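Local atomic coordinates of hydrolase, haloacid dehalogenase-like family (Pseudomonas syringae pv. tomato, PDB entry 3S6J), a protein that probably acts as a metal-dependent phosphatase of the haloacid dehalogenase family, perhaps on sugar phosphates, and binds calcium in the crystal. Residues Val25-Glu30 against Glu84-Gln89; Glu30-Glu35 against Leu54-Leu59. One frame throughout, in Å; residues are numbered along the deposited sequence.

Contact 1: Val25-Glu30 against Glu84-Gln89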
loop_
_atom_site.group_PDB
_atom_site.type_symbol
_atom_site.label_atom_id
_atom_site.label_comp_id
_atom_site.label_asym_id
_atom_site.label_seq_id
_atom_site.Cartn_x
_atom_site.Cartn_y
_atom_site.Cartn_z
ATOM N N VAL E 25 8.149 4.467 -0.525
ATOM C CA VAL E 25 7.014 5.320 -0.869
ATOM C C VAL E 25 7.104 6.725 -0.246
ATOM O O VAL E 25 6.957 7.734 -0.940
ATOM C CB VAL E 25 5.647 4.652 -0.498
ATOM C CG1 VAL E 25 4.496 5.547 -0.911
ATOM C CG2 VAL E 25 5.499 3.317 -1.186
ATOM N N ALA E 26 7.344 6.790 1.057
ATOM C CA ALA E 26 7.394 8.069 1.766
ATOM C C ALA E 26 8.522 8.951 1.237
ATOM O O ALA E 26 8.344 10.163 1.041
ATOM C CB ALA E 26 7.548 7.829 3.260
ATOM N N ALA E 27 9.665 8.327 0.961
ATOM C CA ALA E 27 10.818 9.011 0.378
ATOM C C ALA E 27 10.511 9.593 -1.005
ATOM O O ALA E 27 10.898 10.727 -1.304
ATOM C CB ALA E 27 12.023 8.070 0.307
ATOM N N TRP E 28 9.857 8.808 -1.867
ATOM C CA TRP E 28 9.455 9.342 -3.162
ATOM C C TRP E 28 8.449 10.481 -3.011
ATOM O O TRP E 28 8.545 11.487 -3.716
ATOM C CB TRP E 28 8.923 8.252 -4.097
ATOM C CG TRP E 28 10.039 7.504 -4.741
ATOM C CD1 TRP E 28 10.373 6.198 -4.542
ATOM C CD2 TRP E 28 11.023 8.040 -5.641
ATOM N NE1 TRP E 28 11.482 5.880 -5.271
ATOM C CE2 TRP E 28 11.905 6.990 -5.961
ATOM C CE3 TRP E 28 11.232 9.299 -6.216
ATOM C CZ2 TRP E 28 12.992 7.158 -6.831
ATOM C CZ3 TRP E 28 12.310 9.468 -7.090
ATOM C CH2 TRP E 28 13.175 8.406 -7.389
ATOM N N LYS E 29 7.499 10.321 -2.084
ATOM C CA LYS E 29 6.446 11.310 -1.882
ATOM C C LYS E 29 7.025 12.676 -1.510
ATOM O O LYS E 29 6.611 13.709 -2.036
ATOM C CB LYS E 29 5.453 10.845 -0.809
ATOM C CG LYS E 29 4.358 11.865 -0.501
ATOM C CD LYS E 29 3.555 12.220 -1.770
ATOM C CE LYS E 29 2.271 12.940 -1.388
ATOM N NZ LYS E 29 1.694 13.709 -2.522
ATOM N N GLU E 30 7.993 12.652 -0.609
ATOM C CA GLU E 30 8.681 13.842 -0.126
ATOM C C GLU E 30 9.506 14.478 -1.231
ATOM O O GLU E 30 9.490 15.709 -1.404
ATOM C CB GLU E 30 9.566 13.454 1.061
ATOM C CG GLU E 30 10.573 14.489 1.479
ATOM C CD GLU E 30 11.194 14.135 2.823
ATOM O OE1 GLU E 30 10.707 13.183 3.468
ATOM O OE2 GLU E 30 12.166 14.800 3.241
ATOM N N GLU E 84 17.624 7.801 3.415
ATOM C CA GLU E 84 18.637 7.740 4.454
ATOM C C GLU E 84 18.015 8.137 5.787
ATOM O O GLU E 84 18.242 7.480 6.810
ATOM C CB GLU E 84 19.816 8.675 4.140
ATOM C CG GLU E 84 20.512 8.423 2.797
ATOM C CD GLU E 84 21.673 9.395 2.535
ATOM O OE1 GLU E 84 22.024 9.622 1.342
ATOM O OE2 GLU E 84 22.227 9.941 3.528
ATOM N N ARG E 85 17.224 9.208 5.786
ATOM C CA ARG E 85 16.637 9.692 7.036
ATOM C C ARG E 85 15.681 8.667 7.631
ATOM O O ARG E 85 15.358 8.719 8.804
ATOM C CB ARG E 85 15.946 11.044 6.840
ATOM C CG ARG E 85 16.919 12.191 6.547
ATOM C CD ARG E 85 16.244 13.553 6.524
ATOM N NE ARG E 85 15.304 13.709 5.415
ATOM C CZ ARG E 85 15.596 14.267 4.238
ATOM N NH1 ARG E 85 16.822 14.728 3.995
ATOM N NH2 ARG E 85 14.658 14.356 3.298
ATOM N N LEU E 86 15.238 7.712 6.828
ATOM C CA LEU E 86 14.301 6.716 7.324
ATOM C C LEU E 86 14.966 5.358 7.595
ATOM O O LEU E 86 14.290 4.369 7.899
ATOM C CB LEU E 86 13.152 6.553 6.333
ATOM C CG LEU E 86 12.362 7.828 6.068
ATOM C CD1 LEU E 86 11.584 7.726 4.769
ATOM C CD2 LEU E 86 11.446 8.145 7.229
ATOM N N GLN E 87 16.289 5.313 7.483
ATOM C CA GLN E 87 17.006 4.035 7.504
ATOM C C GLN E 87 16.762 3.147 8.733
ATOM O O GLN E 87 16.755 1.919 8.611
ATOM C CB GLN E 87 18.506 4.251 7.329
ATOM C CG GLN E 87 19.150 5.028 8.452
ATOM C CD GLN E 87 20.636 5.256 8.233
ATOM O OE1 GLN E 87 21.197 4.871 7.197
ATOM N NE2 GLN E 87 21.287 5.875 9.216
ATOM N N HIS E 88 16.571 3.750 9.906
ATOM C CA HIS E 88 16.449 2.972 11.137
ATOM C C HIS E 88 15.051 2.385 11.344
ATOM O O HIS E 88 14.804 1.656 12.308
ATOM C CB HIS E 88 16.869 3.814 12.341
ATOM C CG HIS E 88 18.267 4.327 12.247
ATOM N ND1 HIS E 88 18.575 5.570 11.738
ATOM C CD2 HIS E 88 19.455 3.755 12.579
ATOM C CE1 HIS E 88 19.884 5.752 11.769
ATOM N NE2 HIS E 88 20.439 4.662 12.276
ATOM N N GLN E 89 14.135 2.712 10.441
ATOM C CA GLN E 89 12.775 2.196 10.537
ATOM C C GLN E 89 12.696 0.812 9.912
ATOM O O GLN E 89 11.754 0.054 10.172
ATOM C CB GLN E 89 11.795 3.144 9.833
ATOM C CG GLN E 89 11.599 4.466 10.555
ATOM C CD GLN E 89 10.476 5.291 9.951
ATOM O OE1 GLN E 89 9.875 4.898 8.947
ATOM N NE2 GLN E 89 10.190 6.442 10.554
#
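Glu30 and Arg85 join across the surface of what is evidently the helical cap of a haloacid dehalogenase fold, where the Glu84-Gln89 segment, which follows on from helix 69-85, lies against helix 21-34. In Glu30, CB and CG lead outward from the helix, with CG anti to the backbone N (chi1 167°) and the chain extended beyond it, which carries the carboxylate out beyond the helix surface toward Arg85. CD then sits 3.5 Å from Arg85 NH2, in the plane of the guanidinium and at its edge. OE1 is the farther oxygen, 4.1 Å from the same NH2, whereas OE2 makes the salt bridge, modelled at 2.5 Å from Arg85 NH2, a separation short enough that its exact value is doubtful. The N-H...O angle there is just 129°, so the hydrogen bond within this ion pair is weak; carboxylate and guanidinium planes stand 26° apart. Arg85 gets there by bending at chi3. One residue on, Leu86 supplies the apolar half of the contact, resting a single methyl against the preceding turn of helix 21-34. Its CD1 lies 4.3 Å from Ala26 CB. The same Leu86 CD1 is 4.5 Å from Ala27 CB.

Contact 2: Glu30-Glu35 against Leu54-Leu59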
loop_
_atom_site.group_PDB
_atom_site.type_symbol
_atom_site.label_atom_id
_atom_site.label_comp_id
_atom_site.label_asym_id
_atom_site.label_seq_id
_atom_site.Cartn_x
_atom_site.Cartn_y
_atom_site.Cartn_z
ATOM N N GLU E 30 7.993 12.652 -0.609
ATOM C CA GLU E 30 8.681 13.842 -0.126
ATOM C C GLU E 30 9.506 14.478 -1.231
ATOM O O GLU E 30 9.490 15.709 -1.404
ATOM C CB GLU E 30 9.566 13.454 1.061
ATOM C CG GLU E 30 10.573 14.489 1.479
ATOM C CD GLU E 30 11.194 14.135 2.823
ATOM O OE1 GLU E 30 10.707 13.183 3.468
ATOM O OE2 GLU E 30 12.166 14.800 3.241
ATOM N N ALA E 31 10.211 13.653 -2.002
ATOM C CA ALA E 31 10.939 14.171 -3.177
ATOM C C ALA E 31 10.035 14.785 -4.238
ATOM O O ALA E 31 10.359 15.836 -4.808
ATOM C CB ALA E 31 11.812 13.100 -3.805
ATOM N N LEU E 32 8.920 14.130 -4.524
ATOM C CA LEU E 32 8.003 14.607 -5.560
ATOM C C LEU E 32 7.257 15.879 -5.137
ATOM O O LEU E 32 7.035 16.787 -5.954
ATOM C CB LEU E 32 7.023 13.509 -5.984
ATOM C CG LEU E 32 7.651 12.358 -6.790
ATOM C CD1 LEU E 32 6.854 11.041 -6.663
ATOM C CD2 LEU E 32 7.778 12.731 -8.238
ATOM N N ASP E 33 6.864 15.931 -3.867
ATOM C CA ASP E 33 6.226 17.125 -3.312
ATOM C C ASP E 33 7.185 18.312 -3.377
ATOM O O ASP E 33 6.778 19.419 -3.720
ATOM C CB ASP E 33 5.775 16.910 -1.865
ATOM C CG ASP E 33 4.521 16.043 -1.752
ATOM O OD1 ASP E 33 3.884 15.735 -2.789
ATOM O OD2 ASP E 33 4.161 15.671 -0.608
ATOM N N ALA E 34 8.455 18.076 -3.050
ATOM C CA ALA E 34 9.495 19.129 -3.084
ATOM C C ALA E 34 9.637 19.743 -4.466
ATOM O O ALA E 34 10.143 20.858 -4.622
ATOM C CB ALA E 34 10.831 18.565 -2.666
ATOM N N GLU E 35 9.226 18.979 -5.466
ATOM C CA GLU E 35 9.436 19.337 -6.850
ATOM C C GLU E 35 8.109 19.623 -7.539
ATOM O O GLU E 35 8.022 19.573 -8.768
ATOM C CB GLU E 35 10.198 18.222 -7.560
ATOM C CG GLU E 35 11.659 18.112 -7.138
ATOM C CD GLU E 35 12.497 19.280 -7.651
ATOM O OE1 GLU E 35 12.208 19.786 -8.759
ATOM O OE2 GLU E 35 13.444 19.693 -6.941
ATOM N N LEU E 54 12.622 4.737 -14.813
ATOM C CA LEU E 54 11.427 4.230 -15.466
ATOM C C LEU E 54 10.204 4.636 -14.663
ATOM O O LEU E 54 9.157 4.977 -15.204
ATOM C CB LEU E 54 11.498 2.706 -15.572
ATOM C CG LEU E 54 10.947 2.097 -16.863
ATOM C CD1 LEU E 54 9.503 2.542 -17.112
ATOM C CD2 LEU E 54 11.845 2.478 -18.058
HETATM N N MSE E 55 10.334 4.597 -13.352
HETATM C CA MSE E 55 9.227 4.993 -12.523
HETATM C C MSE E 55 8.855 6.448 -12.843
HETATM O O MSE E 55 7.682 6.771 -13.060
HETATM C CB MSE E 55 9.605 4.832 -11.062
HETATM C CG MSE E 55 8.465 5.041 -10.125
HETATM SE SE MSE E 55 9.157 5.315 -8.342
HETATM C CE MSE E 55 10.339 3.764 -8.240
ATOM N N LEU E 56 9.864 7.314 -12.891
ATOM C CA LEU E 56 9.635 8.730 -13.160
ATOM C C LEU E 56 8.963 8.952 -14.517
ATOM O O LEU E 56 7.961 9.657 -14.605
ATOM C CB LEU E 56 10.938 9.520 -13.050
ATOM C CG LEU E 56 11.158 10.386 -11.802
ATOM C CD1 LEU E 56 10.318 9.952 -10.628
ATOM C CD2 LEU E 56 12.628 10.372 -11.425
ATOM N N LYS E 57 9.509 8.347 -15.568
ATOM C CA LYS E 57 8.847 8.351 -16.868
ATOM C C LYS E 57 7.409 7.845 -16.769
ATOM O O LYS E 57 6.492 8.404 -17.369
ATOM C CB LYS E 57 9.593 7.472 -17.864
ATOM C CG LYS E 57 10.906 8.056 -18.345
ATOM C CD LYS E 57 11.199 7.620 -19.779
ATOM C CE LYS E 57 10.704 6.200 -20.044
ATOM N NZ LYS E 57 10.511 5.954 -21.517
ATOM N N SER E 58 7.217 6.771 -16.020
ATOM C CA SER E 58 5.905 6.150 -15.943
ATOM C C SER E 58 4.856 7.076 -15.321
ATOM O O SER E 58 3.809 7.324 -15.920
ATOM C CB SER E 58 5.984 4.831 -15.181
ATOM O OG SER E 58 4.775 4.123 -15.349
ATOM N N LEU E 59 5.150 7.585 -14.123
ATOM C CA LEU E 59 4.278 8.537 -13.421
ATOM C C LEU E 59 4.066 9.762 -14.296
ATOM O O LEU E 59 2.968 10.310 -14.374
ATOM C CB LEU E 59 4.909 8.961 -12.090
ATOM C CG LEU E 59 5.143 7.821 -11.099
ATOM C CD1 LEU E 59 6.062 8.230 -9.929
ATOM C CD2 LEU E 59 3.796 7.294 -10.596
#
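The backbones of Glu30-Glu35 and Leu54-Leu59 stay well apart, their nearest CA atoms, those of Leu32 and Leu56, being 9.7 Å from each other, and three leucines span the gap. Leu32 leaves its backbone toward the other helix and divides its two methyls between two partners. Its CD1 meets Leu59 CD1 at 4.4 Å, while its CD2 meets Leu56 CD1 at 4.5 Å. The two receiving methyls belong to residues three apart on helix 52-63, and Leu56 CD1 and Leu59 CD1 are themselves 4.6 Å apart, so one branched tip faces a pair of methyls. This is helix-to-helix packing in what is probably the helical cap inserted after the first strand of the haloacid dehalogenase core, away from the calcium site. Ile44 of helix 41-47, Leu75 of helix 69-85 and Ile37 also touch Leu32, which makes it a meeting point of several cap elements. The two partners arrive differently. Leu59 aims its CB toward the Glu30-Glu35 helix and keeps a staggered chi1 of -61°. Leu56 sets out to one side and its end comes nearer than its start, though its modelled torsions (chi1 -105°, chi2 22°) are unusual and may be imprecise.

How the contacts relate
From the N terminus the chain runs through strand 8-11, which leads to the calcium ligands Asp12 and Asp14, then strand 18-19, and enters helix 21-34, used by both contacts. Contact 2 closes the shorter loop, with helix 41-47 inside it, when helix 52-63 returns to the end of helix 21-34. Helix 69-85 follows, and contact 1 closes the longer loop around the first, so contact 2 is nested within contact 1. Trp28 connects the two: its NE1 lies 3.8 Å from Met55 CE, and its ring also stacks with His79 of helix 69-85. Beyond contact 1, strand 91-92 pairs antiparallel with strand 18-19, bringing the chain back beside the entry to the probable cap.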